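Local atomic coordinates of S-M checkpoint control protein rad4 (Schizosaccharomyces pombe, PDB entry 4BU0), a protein that is essential for DNA replication and for the checkpoint coupling S and M phases, and binds phosphorylated Crb2 through its first two BRCT domains. Residues P133-D138 with L156-N161; R106-N111 with T140-G145; P100-C105 with N175-P180; S118-Y123 with E166-S171. All blocks are in the same frame, centred on the assembly; numbering follows the deposited sequence. Where two conformers were deposited one is given.

In the fold
After the first BRCT repeat, all four contacts lie in the second. Residues 100-105, the loop leading into strand 106-110, open contact 3, which closes only at 175-180 and so encloses the other three. That strand then opens contact 2 and helix 116-126 opens contact 4. The loop 133-138 opens contact 1 just before contact 2 closes at 140-145. Contact 1 closes at 156-161, having crossed contact 2, and contact 4, which also crosses contact 2 and contains contact 1, closes at 166-171. Contact 2 joins the two central strands, contact 4 pairs the helices on one face, contact 1 joins peptide-binding loop to helix end, and contact 3 ties its opening loop to that after helix 166-174.

Contact 1. Residues P133-D138 with L156-N161; sequences PDLTRD and LKWKIN
Arg137 and Trp158 mark the closest approach of a loop and a helix end, their CA atoms 6.3 Å apart. Residues 133-138 form the loop, while 156-161 leaves its helix through a Schellman motif in which Lys159 takes a positive phi of 59° and its N bonds back to Leu156 O. A water bridges the two segments, donating to Arg137 O and Trp158 O, each 2.9 Å away.

The indole of Trp158 is the main contact surface. CB of Arg137 sits over one face in a CH-pi contact, 4.0 Å from the centroid of the five-membered ring and 14° off its normal. Leu135 O lies in the ring plane at the edge, and the side chains of Leu135 and Trp158 slide past each other in opposite directions, Leu135 CG to Trp158 CZ3 4.0 Å. A broad flat side chain suits this place because the loop backbone of Thr136 and Arg137 can lie against it. Ile160, a buried apolar chain pointing toward the loop, brings CD1 to 3.5 Å from Thr136 O and also touches Leu135 CD1. With CG between backbone N and carbonyl carbon (chi1 51°) and an extended chain, Arg137 carries its NE away from the tryptophan to an acidic side chain of the bound peptide, a salt bridge outside this contact.

Tyr154 of helix 150-157 meets Trp158 edge-to-face and also touches Leu135, while Asn161 leads into strand 161-163, bonding through its backbone to Leu142 of strand 141-144.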
loop_
_atom_site.group_PDB
_atom_site.type_symbol
_atom_site.label_atom_id
_atom_site.label_comp_id
_atom_site.label_asym_id
_atom_site.label_seq_id
_atom_site.Cartn_x
_atom_site.Cartn_y
_atom_site.Cartn_z
ATOM N N PRO A 133 3.175 18.509 3.220
ATOM C CA PRO A 133 3.075 19.864 2.658
ATOM C C PRO A 133 4.376 20.282 1.944
ATOM O O PRO A 133 4.335 20.929 0.902
ATOM C CB PRO A 133 2.846 20.736 3.900
ATOM C CG PRO A 133 2.227 19.801 4.892
ATOM C CD PRO A 133 2.957 18.507 4.677
ATOM N N ASP A 134 5.533 19.890 2.525
ATOM C CA ASP A 134 6.853 20.185 1.950
ATOM C C ASP A 134 7.393 18.967 1.238
ATOM O O ASP A 134 7.113 17.837 1.676
ATOM C CB ASP A 134 7.839 20.562 3.073
ATOM C CG ASP A 134 7.370 21.682 3.975
ATOM O OD1 ASP A 134 6.799 22.658 3.459
ATOM O OD2 ASP A 134 7.620 21.602 5.205
ATOM N N LEU A 135 8.182 19.177 0.181
ATOM C CA LEU A 135 8.811 18.048 -0.496
ATOM C C LEU A 135 10.129 17.738 0.192
ATOM O O LEU A 135 10.959 18.640 0.363
ATOM C CB LEU A 135 9.043 18.349 -1.984
ATOM C CG LEU A 135 9.576 17.178 -2.792
ATOM C CD1 LEU A 135 8.489 16.127 -3.079
ATOM C CD2 LEU A 135 10.110 17.652 -4.112
ATOM N N THR A 136 10.294 16.490 0.594
ATOM C CA THR A 136 11.528 15.969 1.190
ATOM C C THR A 136 11.894 14.700 0.462
ATOM O O THR A 136 11.088 14.135 -0.297
ATOM C CB THR A 136 11.400 15.728 2.693
ATOM O OG1 THR A 136 10.338 14.817 2.893
ATOM C CG2 THR A 136 11.132 17.009 3.488
ATOM N N ARG A 137 13.135 14.225 0.689
ATOM C CA ARG A 137 13.647 13.075 -0.053
ATOM C C ARG A 137 12.872 11.777 0.240
ATOM O O ARG A 137 12.996 10.852 -0.548
ATOM C CB ARG A 137 15.178 12.876 0.165
ATOM C CG ARG A 137 15.654 12.854 1.599
ATOM C CD ARG A 137 17.168 13.071 1.642
ATOM N NE ARG A 137 17.699 12.856 2.987
ATOM C CZ ARG A 137 18.154 11.694 3.440
ATOM N NH1 ARG A 137 18.146 10.619 2.658
ATOM N NH2 ARG A 137 18.613 11.593 4.680
ATOM N N ASP A 138 12.085 11.721 1.308
ATOM C CA ASP A 138 11.339 10.507 1.637
ATOM C C ASP A 138 9.906 10.537 1.086
ATOM O O ASP A 138 9.146 9.581 1.306
ATOM C CB ASP A 138 11.352 10.242 3.140
ATOM C CG ASP A 138 10.686 11.274 3.992
ATOM O OD1 ASP A 138 10.613 12.431 3.564
ATOM O OD2 ASP A 138 10.307 10.939 5.130
ATOM N N LEU A 156 12.519 15.480 -9.615
ATOM C CA LEU A 156 13.293 14.832 -10.684
ATOM C C LEU A 156 14.708 14.503 -10.189
ATOM O O LEU A 156 15.178 13.387 -10.378
ATOM C CB LEU A 156 13.363 15.708 -11.942
ATOM C CG LEU A 156 12.088 15.958 -12.729
ATOM C CD1 LEU A 156 12.411 16.690 -14.017
ATOM C CD2 LEU A 156 11.374 14.650 -13.076
ATOM N N LYS A 157 15.335 15.443 -9.453
ATOM C CA LYS A 157 16.674 15.237 -8.904
ATOM C C LYS A 157 16.736 14.067 -7.883
ATOM O O LYS A 157 17.695 13.273 -7.891
ATOM C CB LYS A 157 17.109 16.558 -8.245
ATOM C CG LYS A 157 18.500 16.558 -7.695
ATOM C CD LYS A 157 18.778 17.913 -7.118
ATOM C CE LYS A 157 20.127 17.906 -6.480
ATOM N NZ LYS A 157 20.797 19.211 -6.667
ATOM N N TRP A 158 15.734 13.956 -7.005
ATOM C CA TRP A 158 15.680 12.926 -5.964
ATOM C C TRP A 158 15.071 11.605 -6.469
ATOM O O TRP A 158 14.872 10.677 -5.668
ATOM C CB TRP A 158 14.854 13.424 -4.764
ATOM C CG TRP A 158 15.577 14.351 -3.836
ATOM C CD1 TRP A 158 16.925 14.417 -3.622
ATOM C CD2 TRP A 158 14.982 15.313 -2.947
ATOM N NE1 TRP A 158 17.205 15.347 -2.647
ATOM C CE2 TRP A 158 16.036 15.929 -2.230
ATOM C CE3 TRP A 158 13.664 15.753 -2.725
ATOM C CZ2 TRP A 158 15.812 16.931 -1.277
ATOM C CZ3 TRP A 158 13.444 16.778 -1.815
ATOM C CH2 TRP A 158 14.501 17.323 -1.066
ATOM N N LYS A 159 14.711 11.554 -7.776
ATOM C CA LYS A 159 14.102 10.377 -8.420
ATOM C C LYS A 159 12.785 9.984 -7.732
ATOM O O LYS A 159 12.485 8.801 -7.528
ATOM C CB LYS A 159 15.098 9.194 -8.474
ATOM C CG LYS A 159 16.334 9.561 -9.315
ATOM C CD LYS A 159 17.277 8.387 -9.575
ATOM C CE LYS A 159 18.662 8.847 -9.994
ATOM N NZ LYS A 159 18.643 9.758 -11.179
ATOM N N ILE A 160 12.003 11.022 -7.344
ATOM C CA ILE A 160 10.691 10.819 -6.736
ATOM C C ILE A 160 9.653 10.755 -7.852
ATOM O O ILE A 160 9.701 11.560 -8.774
ATOM C CB ILE A 160 10.382 11.949 -5.743
ATOM C CG1 ILE A 160 11.331 11.885 -4.522
ATOM C CG2 ILE A 160 8.893 11.930 -5.327
ATOM C CD1 ILE A 160 11.280 13.101 -3.644
ATOM N N ASN A 161 8.709 9.799 -7.748
ATOM C CA ASN A 161 7.624 9.672 -8.724
ATOM C C ASN A 161 6.854 10.972 -8.859
ATOM O O ASN A 161 6.441 11.534 -7.828
ATOM C CB ASN A 161 6.637 8.594 -8.259
ATOM C CG ASN A 161 7.187 7.207 -8.102
ATOM O OD1 ASN A 161 8.109 6.798 -8.832
ATOM N ND2 ASN A 161 6.624 6.449 -7.153
HETATM O O HOH W 1 14.744 10.327 -2.815
#

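Contact 2. Residues R106-N111 with T140-G145; sequences RVCLTN and THLIAG
Val107 pairs with His141, whose imidazole is stacked on Trp167 of helix 166-174 while its ND1 lies 2.7 Å from Thr140 OG1 in a hydrogen bond that either could donate. The same OG1 of Thr140 accepts from Arg106 N at 2.9 Å, almost straight at 173°. Arg106 O in turn takes two donors, Thr140 N at 2.8 Å in the carbonyl plane and the more distant His141 N, tilted 27° from it. A valine in place of Thr140 would probably leave Arg106 N without its acceptor and the imidazole freer to turn.

From Val107 and His141 onward the strands pair in parallel, the central pair of the four-stranded BRCT sheet with its 2-1-3-4 order. Regular backbone bonds continue to Gly145 N, which donates to Thr110 O. On the face of Val107, Leu109 and Ile143, branched side chains fill the space under helix 116-126, with Val107 CG1 3.6 Å from Ile143 CD1. The opposite face carries Cys108, Leu142, Thr110 and Ala144. Here Thr110 CG2 takes the crowded position between N and carbonyl carbon and meets Ala144 CB at 3.6 Å, leaving OG1, anti to its N (chi1 -172°), to hydrogen-bond the modified side chain of the bound phosphopeptide, as Asn111 N does.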
loop_
_atom_site.group_PDB
_atom_site.type_symbol
_atom_site.label_atom_id
_atom_site.label_comp_id
_atom_site.label_asym_id
_atom_site.label_seq_id
_atom_site.Cartn_x
_atom_site.Cartn_y
_atom_site.Cartn_z
ATOM N N ARG A 106 3.715 8.596 0.940
ATOM C CA ARG A 106 3.999 9.925 1.502
ATOM C C ARG A 106 3.822 10.832 0.319
ATOM O O ARG A 106 4.636 10.793 -0.607
ATOM C CB ARG A 106 5.409 9.988 2.097
ATOM C CG ARG A 106 5.574 9.005 3.254
ATOM C CD ARG A 106 6.955 9.103 3.912
ATOM N NE ARG A 106 7.039 10.283 4.774
ATOM C CZ ARG A 106 6.606 10.334 6.032
ATOM N NH1 ARG A 106 6.067 9.260 6.604
ATOM N NH2 ARG A 106 6.700 11.460 6.725
ATOM N N VAL A 107 2.675 11.493 0.263
ATOM C CA VAL A 107 2.245 12.222 -0.912
ATOM C C VAL A 107 2.371 13.725 -0.724
ATOM O O VAL A 107 1.875 14.279 0.267
ATOM C CB VAL A 107 0.778 11.855 -1.256
ATOM C CG1 VAL A 107 0.329 12.553 -2.539
ATOM C CG2 VAL A 107 0.600 10.336 -1.397
ATOM N N CYS A 108 2.978 14.371 -1.721
ATOM C CA CYS A 108 3.167 15.821 -1.770
ATOM C C CYS A 108 2.456 16.303 -3.016
ATOM O O CYS A 108 2.280 15.517 -3.959
ATOM C CB CYS A 108 4.672 16.102 -1.822
ATOM S SG CYS A 108 5.131 17.847 -1.696
ATOM N N LEU A 109 2.026 17.574 -3.026
ATOM C CA LEU A 109 1.338 18.183 -4.174
ATOM C C LEU A 109 2.085 19.396 -4.718
ATOM O O LEU A 109 2.751 20.081 -3.944
ATOM C CB LEU A 109 -0.075 18.684 -3.698
ATOM C CG LEU A 109 -0.936 17.701 -2.925
ATOM C CD1 LEU A 109 -2.325 18.296 -2.624
ATOM C CD2 LEU A 109 -1.138 16.399 -3.705
ATOM N N THR A 110 1.940 19.693 -6.009
ATOM C CA THR A 110 2.471 20.950 -6.538
ATOM C C THR A 110 1.594 21.461 -7.652
ATOM O O THR A 110 1.068 20.673 -8.442
ATOM C CB THR A 110 3.942 20.844 -7.005
ATOM O OG1 THR A 110 4.458 22.152 -7.328
ATOM C CG2 THR A 110 4.150 19.925 -8.201
ATOM N N ASN A 111 1.405 22.797 -7.702
ATOM C CA ASN A 111 0.707 23.442 -8.830
ATOM C C ASN A 111 -0.732 22.973 -9.001
ATOM O O ASN A 111 -1.169 22.678 -10.130
ATOM C CB ASN A 111 1.489 23.216 -10.146
ATOM C CG ASN A 111 2.900 23.770 -10.154
ATOM O OD1 ASN A 111 3.221 24.707 -9.432
ATOM N ND2 ASN A 111 3.780 23.138 -10.925
ATOM N N THR A 140 7.078 9.754 -1.506
ATOM C CA THR A 140 6.990 8.653 -2.452
ATOM C C THR A 140 6.339 9.083 -3.762
ATOM O O THR A 140 6.606 8.493 -4.822
ATOM C CB THR A 140 6.235 7.459 -1.844
ATOM O OG1 THR A 140 4.874 7.808 -1.565
ATOM C CG2 THR A 140 6.923 6.934 -0.560
ATOM N N HIS A 141 5.406 10.062 -3.676
ATOM C CA HIS A 141 4.689 10.531 -4.853
ATOM C C HIS A 141 4.470 11.999 -4.784
ATOM O O HIS A 141 3.949 12.477 -3.784
ATOM C CB HIS A 141 3.293 9.866 -4.981
ATOM C CG HIS A 141 3.344 8.366 -5.086
ATOM N ND1 HIS A 141 3.547 7.568 -3.959
ATOM C CD2 HIS A 141 3.270 7.571 -6.186
ATOM C CE1 HIS A 141 3.552 6.306 -4.409
ATOM N NE2 HIS A 141 3.390 6.264 -5.743
ATOM N N LEU A 142 4.834 12.700 -5.854
ATOM C CA LEU A 142 4.488 14.100 -5.996
ATOM C C LEU A 142 3.371 14.191 -7.034
ATOM O O LEU A 142 3.610 13.823 -8.175
ATOM C CB LEU A 142 5.727 14.908 -6.462
ATOM C CG LEU A 142 5.418 16.373 -6.798
ATOM C CD1 LEU A 142 5.009 17.139 -5.579
ATOM C CD2 LEU A 142 6.626 17.041 -7.482
ATOM N N ILE A 143 2.177 14.641 -6.636
ATOM C CA ILE A 143 1.087 14.828 -7.597
ATOM C C ILE A 143 1.222 16.239 -8.118
ATOM O O ILE A 143 1.160 17.198 -7.324
ATOM C CB ILE A 143 -0.280 14.582 -6.938
ATOM C CG1 ILE A 143 -0.387 13.127 -6.394
ATOM C CG2 ILE A 143 -1.386 14.887 -7.977
ATOM C CD1 ILE A 143 -1.653 12.904 -5.556
ATOM N N ALA A 144 1.405 16.381 -9.430
ATOM C CA ALA A 144 1.681 17.681 -10.019
ATOM C C ALA A 144 0.595 18.111 -10.978
ATOM O O ALA A 144 0.113 17.286 -11.749
ATOM C CB ALA A 144 3.012 17.620 -10.764
ATOM N N GLY A 145 0.194 19.379 -10.888
ATOM C CA GLY A 145 -0.783 19.928 -11.831
ATOM C C GLY A 145 -0.119 20.288 -13.148
ATOM O O GLY A 145 -0.757 20.219 -14.202
#

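Contact 3. Residues P100-C105 with N175-P180; sequences PTLFKC and NAVLEP
Thr101 lies across the backbone of Asn175 and Ala176, where the second BRCT repeat brings its first and last loops together. A type I turn from Pro100 to Phe103 runs into a type II turn from Leu102 to Cys105, closed by Cys105 N bonding to Leu102 O, and Asn175 ends helix 166-174 in a Schellman motif with a positive phi.

The two branches of Thr101 divide the work. The methyl Thr101 CG2, anti to the backbone N, is set 3.5 Å from Ala176 N, while Thr101 OG1 (chi1 -63°), beside that N, turns to CA of Asn175, also at 3.5 Å. A threonine suits the spot because one branch packs against backbone and the other keeps a polar partner, a water 2.6 Å from Thr101 OG1 which also takes a weak bond from Asn175 ND2. The CB of Ala176 points the other way, to Tyr57 and Ala61 of helix 55-63 in the first BRCT repeat, so this loop is held between the two repeats; a small side chain fits that position. The hydroxyl of the same Tyr57 is hydrogen-bonded to Val177 N, and Leu178 bonds through its backbone to Trp167 and Ser171 of the preceding helix.

Val177 meets the first loop through CG2. With CG1 anti to the backbone N (chi1 172°), the other methyl can reach the turns: Val177 CG2 approaches Thr101 O at 3.3 Å and more loosely touches Leu102 CD2. Roughly at right angles to the carbonyl contact, Val177 CG2 packs on Cys105 SG at 3.5 Å.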
loop_
_atom_site.group_PDB
_atom_site.type_symbol
_atom_site.label_atom_id
_atom_site.label_comp_id
_atom_site.label_asym_id
_atom_site.label_seq_id
_atom_site.Cartn_x
_atom_site.Cartn_y
_atom_site.Cartn_z
ATOM N N PRO A 100 -4.804 -0.468 4.107
ATOM C CA PRO A 100 -5.223 0.842 3.568
ATOM C C PRO A 100 -4.587 1.045 2.202
ATOM O O PRO A 100 -3.418 0.703 2.021
ATOM C CB PRO A 100 -4.676 1.832 4.599
ATOM C CG PRO A 100 -4.668 1.025 5.900
ATOM C CD PRO A 100 -4.153 -0.326 5.430
ATOM N N THR A 101 -5.338 1.591 1.244
ATOM C CA THR A 101 -4.845 1.686 -0.125
ATOM C C THR A 101 -3.513 2.380 -0.217
ATOM O O THR A 101 -2.619 1.912 -0.943
ATOM C CB THR A 101 -5.874 2.413 -0.994
ATOM O OG1 THR A 101 -7.063 1.611 -0.996
ATOM C CG2 THR A 101 -5.393 2.604 -2.437
ATOM N N LEU A 102 -3.361 3.507 0.523
ATOM C CA LEU A 102 -2.148 4.318 0.450
ATOM C C LEU A 102 -1.170 4.079 1.609
ATOM O O LEU A 102 -0.345 4.939 1.941
ATOM C CB LEU A 102 -2.541 5.808 0.351
ATOM C CG LEU A 102 -3.444 6.119 -0.850
ATOM C CD1 LEU A 102 -3.797 7.603 -0.872
ATOM C CD2 LEU A 102 -2.774 5.737 -2.202
ATOM N N PHE A 103 -1.195 2.851 2.176
ATOM C CA PHE A 103 -0.268 2.473 3.224
ATOM C C PHE A 103 1.162 2.708 2.729
ATOM O O PHE A 103 1.523 2.285 1.611
ATOM C CB PHE A 103 -0.499 0.989 3.591
ATOM C CG PHE A 103 0.309 0.519 4.763
ATOM C CD1 PHE A 103 0.002 0.938 6.054
ATOM C CD2 PHE A 103 1.393 -0.323 4.582
ATOM C CE1 PHE A 103 0.763 0.499 7.149
ATOM C CE2 PHE A 103 2.144 -0.768 5.672
ATOM C CZ PHE A 103 1.821 -0.353 6.945
ATOM N N LYS A 104 1.947 3.408 3.554
ATOM C CA LYS A 104 3.357 3.740 3.316
ATOM C C LYS A 104 3.559 4.793 2.221
ATOM O O LYS A 104 4.719 5.135 1.934
ATOM C CB LYS A 104 4.243 2.518 3.015
ATOM C CG LYS A 104 4.442 1.610 4.236
ATOM C CD LYS A 104 5.427 2.155 5.241
ATOM C CE LYS A 104 5.962 1.064 6.141
ATOM N NZ LYS A 104 5.016 0.731 7.238
ATOM N N CYS A 105 2.474 5.337 1.651
ATOM C CA CYS A 105 2.652 6.439 0.697
ATOM C C CYS A 105 2.864 7.715 1.482
ATOM O O CYS A 105 2.215 7.929 2.509
ATOM C CB CYS A 105 1.455 6.593 -0.236
ATOM S SG CYS A 105 1.252 5.232 -1.397
ATOM N N ASN A 175 -8.070 -0.130 -5.018
ATOM C CA ASN A 175 -7.690 -0.531 -3.658
ATOM C C ASN A 175 -6.228 -0.975 -3.617
ATOM O O ASN A 175 -5.858 -1.933 -2.909
ATOM C CB ASN A 175 -8.616 -1.645 -3.117
ATOM C CG ASN A 175 -10.059 -1.232 -3.025
ATOM O OD1 ASN A 175 -10.940 -1.843 -3.632
ATOM N ND2 ASN A 175 -10.333 -0.183 -2.257
ATOM N N ALA A 176 -5.369 -0.314 -4.411
ATOM C CA ALA A 176 -3.951 -0.646 -4.465
ATOM C C ALA A 176 -3.216 0.506 -5.080
ATOM O O ALA A 176 -3.762 1.179 -5.977
ATOM C CB ALA A 176 -3.712 -1.905 -5.296
ATOM N N VAL A 177 -1.970 0.713 -4.645
ATOM C CA VAL A 177 -1.086 1.692 -5.261
ATOM C C VAL A 177 -0.746 1.211 -6.641
ATOM O O VAL A 177 -0.245 0.083 -6.802
ATOM C CB VAL A 177 0.203 1.861 -4.430
ATOM C CG1 VAL A 177 1.245 2.732 -5.164
ATOM C CG2 VAL A 177 -0.131 2.445 -3.059
ATOM N N LEU A 178 -1.006 2.054 -7.642
ATOM C CA LEU A 178 -0.647 1.718 -9.025
ATOM C C LEU A 178 0.701 2.321 -9.379
ATOM O O LEU A 178 1.143 3.302 -8.776
ATOM C CB LEU A 178 -1.722 2.189 -10.006
ATOM C CG LEU A 178 -3.108 1.614 -9.706
ATOM C CD1 LEU A 178 -4.177 2.212 -10.650
ATOM C CD2 LEU A 178 -3.116 0.081 -9.776
ATOM N N GLU A 179 1.367 1.739 -10.378
ATOM C CA GLU A 179 2.704 2.167 -10.778
ATOM C C GLU A 179 2.650 3.541 -11.449
ATOM O O GLU A 179 1.679 3.879 -12.148
ATOM C CB GLU A 179 3.374 1.110 -11.664
ATOM C CG GLU A 179 3.845 -0.059 -10.815
ATOM C CD GLU A 179 4.465 -1.179 -11.629
ATOM O OE1 GLU A 179 5.487 -0.920 -12.309
ATOM O OE2 GLU A 179 3.906 -2.301 -11.627
ATOM N N PRO A 180 3.714 4.342 -11.248
ATOM C CA PRO A 180 3.678 5.749 -11.685
ATOM C C PRO A 180 3.821 5.984 -13.186
ATOM O O PRO A 180 3.358 7.018 -13.659
ATOM C CB PRO A 180 4.894 6.365 -10.957
ATOM C CG PRO A 180 5.878 5.194 -10.848
ATOM C CD PRO A 180 4.940 4.044 -10.474
HETATM O O HOH W 2 -9.388 2.482 -1.756
#

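Contact 4. Residues S118-Y123 with E166-S171; sequences SRIENY and EWLWQS
Trp169 drives the edge of its six-membered ring into one face of the Tyr123 ring, a T-shaped (edge-to-face) pair with centroids 5.1 Å apart and planes at 81°. CZ3 of Trp169 leads, 3.7 Å from Tyr123 CD2 and displaced toward the rim of the tyrosine. The indole reaches there because its CG lies beside the backbone N, anti to the carbonyl carbon (chi1 -52°). An alanine in place of Tyr123 would probably leave the CZ3 edge without the ring face it rests on and open a gap between the helices.

Toward the sheet, Ile120 CG2 meets Leu168 CD2 obliquely at 3.7 Å, and Ile120 CG1 also touches Trp169. Branched aliphatics suit this buried layer, where Ile120 packs on Ile143 of strand 141-144. The axes of 118-123 and 166-171 come no closer than 11.5 Å and make an angle of 37°, so large side chains must bridge the distance. Ser171 OG donates to Trp167 O at 2.8 Å while accepting from Leu178 N.

Trp167 and Ser171 fit the Trp-X-X-X-Cys/Ser signature of BRCT repeats, and the two helices side by side on one face of the parallel sheet, with helix 150-157 on the other, are the BRCT fold.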
loop_
_atom_site.group_PDB
_atom_site.type_symbol
_atom_site.label_atom_id
_atom_site.label_comp_id
_atom_site.label_asym_id
_atom_site.label_seq_id
_atom_site.Cartn_x
_atom_site.Cartn_y
_atom_site.Cartn_z
ATOM N N SER A 118 -6.942 20.846 -1.442
ATOM C CA SER A 118 -7.261 20.348 -0.112
ATOM C C SER A 118 -8.117 19.072 -0.157
ATOM O O SER A 118 -8.048 18.266 0.785
ATOM C CB SER A 118 -7.950 21.420 0.710
ATOM O OG SER A 118 -7.056 22.470 1.044
ATOM N N ARG A 119 -8.906 18.873 -1.239
ATOM C CA ARG A 119 -9.686 17.648 -1.412
ATOM C C ARG A 119 -8.704 16.465 -1.589
ATOM O O ARG A 119 -8.893 15.400 -0.993
ATOM C CB ARG A 119 -10.624 17.799 -2.618
ATOM C CG ARG A 119 -11.452 16.568 -2.958
ATOM C CD ARG A 119 -12.486 16.907 -4.019
ATOM N NE ARG A 119 -12.765 15.772 -4.899
ATOM C CZ ARG A 119 -13.735 14.886 -4.696
ATOM N NH1 ARG A 119 -14.524 14.987 -3.634
ATOM N NH2 ARG A 119 -13.911 13.882 -5.545
ATOM N N ILE A 120 -7.631 16.675 -2.382
ATOM C CA ILE A 120 -6.614 15.621 -2.578
ATOM C C ILE A 120 -5.999 15.258 -1.218
ATOM O O ILE A 120 -5.867 14.078 -0.864
ATOM C CB ILE A 120 -5.545 16.081 -3.598
ATOM C CG1 ILE A 120 -6.177 16.132 -5.016
ATOM C CG2 ILE A 120 -4.331 15.123 -3.597
ATOM C CD1 ILE A 120 -5.330 16.954 -6.031
ATOM N N GLU A 121 -5.591 16.296 -0.447
ATOM C CA GLU A 121 -5.027 16.071 0.877
ATOM C C GLU A 121 -5.965 15.224 1.752
ATOM O O GLU A 121 -5.518 14.258 2.372
ATOM C CB GLU A 121 -4.715 17.412 1.545
ATOM C CG GLU A 121 -4.222 17.299 2.974
ATOM C CD GLU A 121 -3.835 18.628 3.600
ATOM O OE1 GLU A 121 -3.728 19.637 2.865
ATOM O OE2 GLU A 121 -3.612 18.639 4.835
ATOM N N ASN A 122 -7.268 15.555 1.746
ATOM C CA ASN A 122 -8.224 14.783 2.525
ATOM C C ASN A 122 -8.294 13.318 2.065
ATOM O O ASN A 122 -8.337 12.413 2.901
ATOM C CB ASN A 122 -9.611 15.409 2.416
ATOM C CG ASN A 122 -10.566 14.881 3.452
ATOM O OD1 ASN A 122 -10.350 15.020 4.658
ATOM N ND2 ASN A 122 -11.626 14.239 3.001
ATOM N N TYR A 123 -8.313 13.080 0.738
ATOM C CA TYR A 123 -8.385 11.688 0.260
ATOM C C TYR A 123 -7.136 10.882 0.593
ATOM O O TYR A 123 -7.239 9.680 0.877
ATOM C CB TYR A 123 -8.605 11.637 -1.250
ATOM C CG TYR A 123 -10.054 11.725 -1.647
ATOM C CD1 TYR A 123 -10.879 10.603 -1.610
ATOM C CD2 TYR A 123 -10.598 12.919 -2.101
ATOM C CE1 TYR A 123 -12.222 10.679 -1.980
ATOM C CE2 TYR A 123 -11.939 13.006 -2.478
ATOM C CZ TYR A 123 -12.747 11.884 -2.416
ATOM O OH TYR A 123 -14.066 11.974 -2.803
ATOM N N GLU A 166 -4.776 11.525 -11.552
ATOM C CA GLU A 166 -5.458 10.296 -11.945
ATOM C C GLU A 166 -4.813 9.073 -11.290
ATOM O O GLU A 166 -5.491 8.087 -11.028
ATOM C CB GLU A 166 -5.418 10.190 -13.469
ATOM C CG GLU A 166 -6.324 9.113 -14.061
ATOM C CD GLU A 166 -7.825 9.222 -13.832
ATOM O OE1 GLU A 166 -8.316 10.276 -13.369
ATOM O OE2 GLU A 166 -8.495 8.184 -14.026
ATOM N N TRP A 167 -3.518 9.164 -10.937
ATOM C CA TRP A 167 -2.887 8.074 -10.189
ATOM C C TRP A 167 -3.631 7.814 -8.884
ATOM O O TRP A 167 -3.853 6.668 -8.491
ATOM C CB TRP A 167 -1.418 8.422 -9.879
ATOM C CG TRP A 167 -0.828 7.526 -8.822
ATOM C CD1 TRP A 167 -0.336 6.261 -8.997
ATOM C CD2 TRP A 167 -0.697 7.819 -7.420
ATOM N NE1 TRP A 167 0.048 5.729 -7.784
ATOM C CE2 TRP A 167 -0.174 6.664 -6.796
ATOM C CE3 TRP A 167 -0.983 8.955 -6.635
ATOM C CZ2 TRP A 167 0.048 6.600 -5.414
ATOM C CZ3 TRP A 167 -0.754 8.899 -5.268
ATOM C CH2 TRP A 167 -0.243 7.733 -4.672
ATOM N N LEU A 168 -3.957 8.908 -8.183
ATOM C CA LEU A 168 -4.648 8.781 -6.923
ATOM C C LEU A 168 -6.048 8.219 -7.098
ATOM O O LEU A 168 -6.438 7.305 -6.361
ATOM C CB LEU A 168 -4.707 10.174 -6.259
ATOM C CG LEU A 168 -5.462 10.228 -4.912
ATOM C CD1 LEU A 168 -4.769 9.377 -3.847
ATOM C CD2 LEU A 168 -5.557 11.683 -4.421
ATOM N N TRP A 169 -6.782 8.741 -8.060
ATOM C CA TRP A 169 -8.133 8.274 -8.232
ATOM C C TRP A 169 -8.189 6.819 -8.646
ATOM O O TRP A 169 -8.968 6.104 -8.126
ATOM C CB TRP A 169 -8.909 9.165 -9.197
ATOM C CG TRP A 169 -8.886 10.648 -8.895
ATOM C CD1 TRP A 169 -8.754 11.622 -9.802
ATOM C CD2 TRP A 169 -9.022 11.295 -7.627
ATOM N NE1 TRP A 169 -8.771 12.840 -9.191
ATOM C CE2 TRP A 169 -8.931 12.650 -7.856
ATOM C CE3 TRP A 169 -9.195 10.860 -6.328
ATOM C CZ2 TRP A 169 -9.004 13.563 -6.835
ATOM C CZ3 TRP A 169 -9.267 11.786 -5.344
ATOM C CH2 TRP A 169 -9.156 13.096 -5.611
ATOM N N GLN A 170 -7.338 6.441 -9.586
ATOM C CA GLN A 170 -7.377 5.040 -10.007
ATOM C C GLN A 170 -6.843 4.099 -8.916
ATOM O O GLN A 170 -7.313 2.963 -8.836
ATOM C CB GLN A 170 -6.624 4.844 -11.328
ATOM C CG GLN A 170 -7.422 5.452 -12.484
ATOM C CD GLN A 170 -6.939 4.953 -13.840
ATOM O OE1 GLN A 170 -6.387 3.848 -13.972
ATOM N NE2 GLN A 170 -7.137 5.782 -14.865
ATOM N N SER A 171 -5.843 4.538 -8.102
ATOM C CA SER A 171 -5.328 3.687 -7.023
ATOM C C SER A 171 -6.418 3.471 -5.996
ATOM O O SER A 171 -6.635 2.340 -5.555
ATOM C CB SER A 171 -4.106 4.336 -6.363
ATOM O OG SER A 171 -2.991 4.340 -7.243
#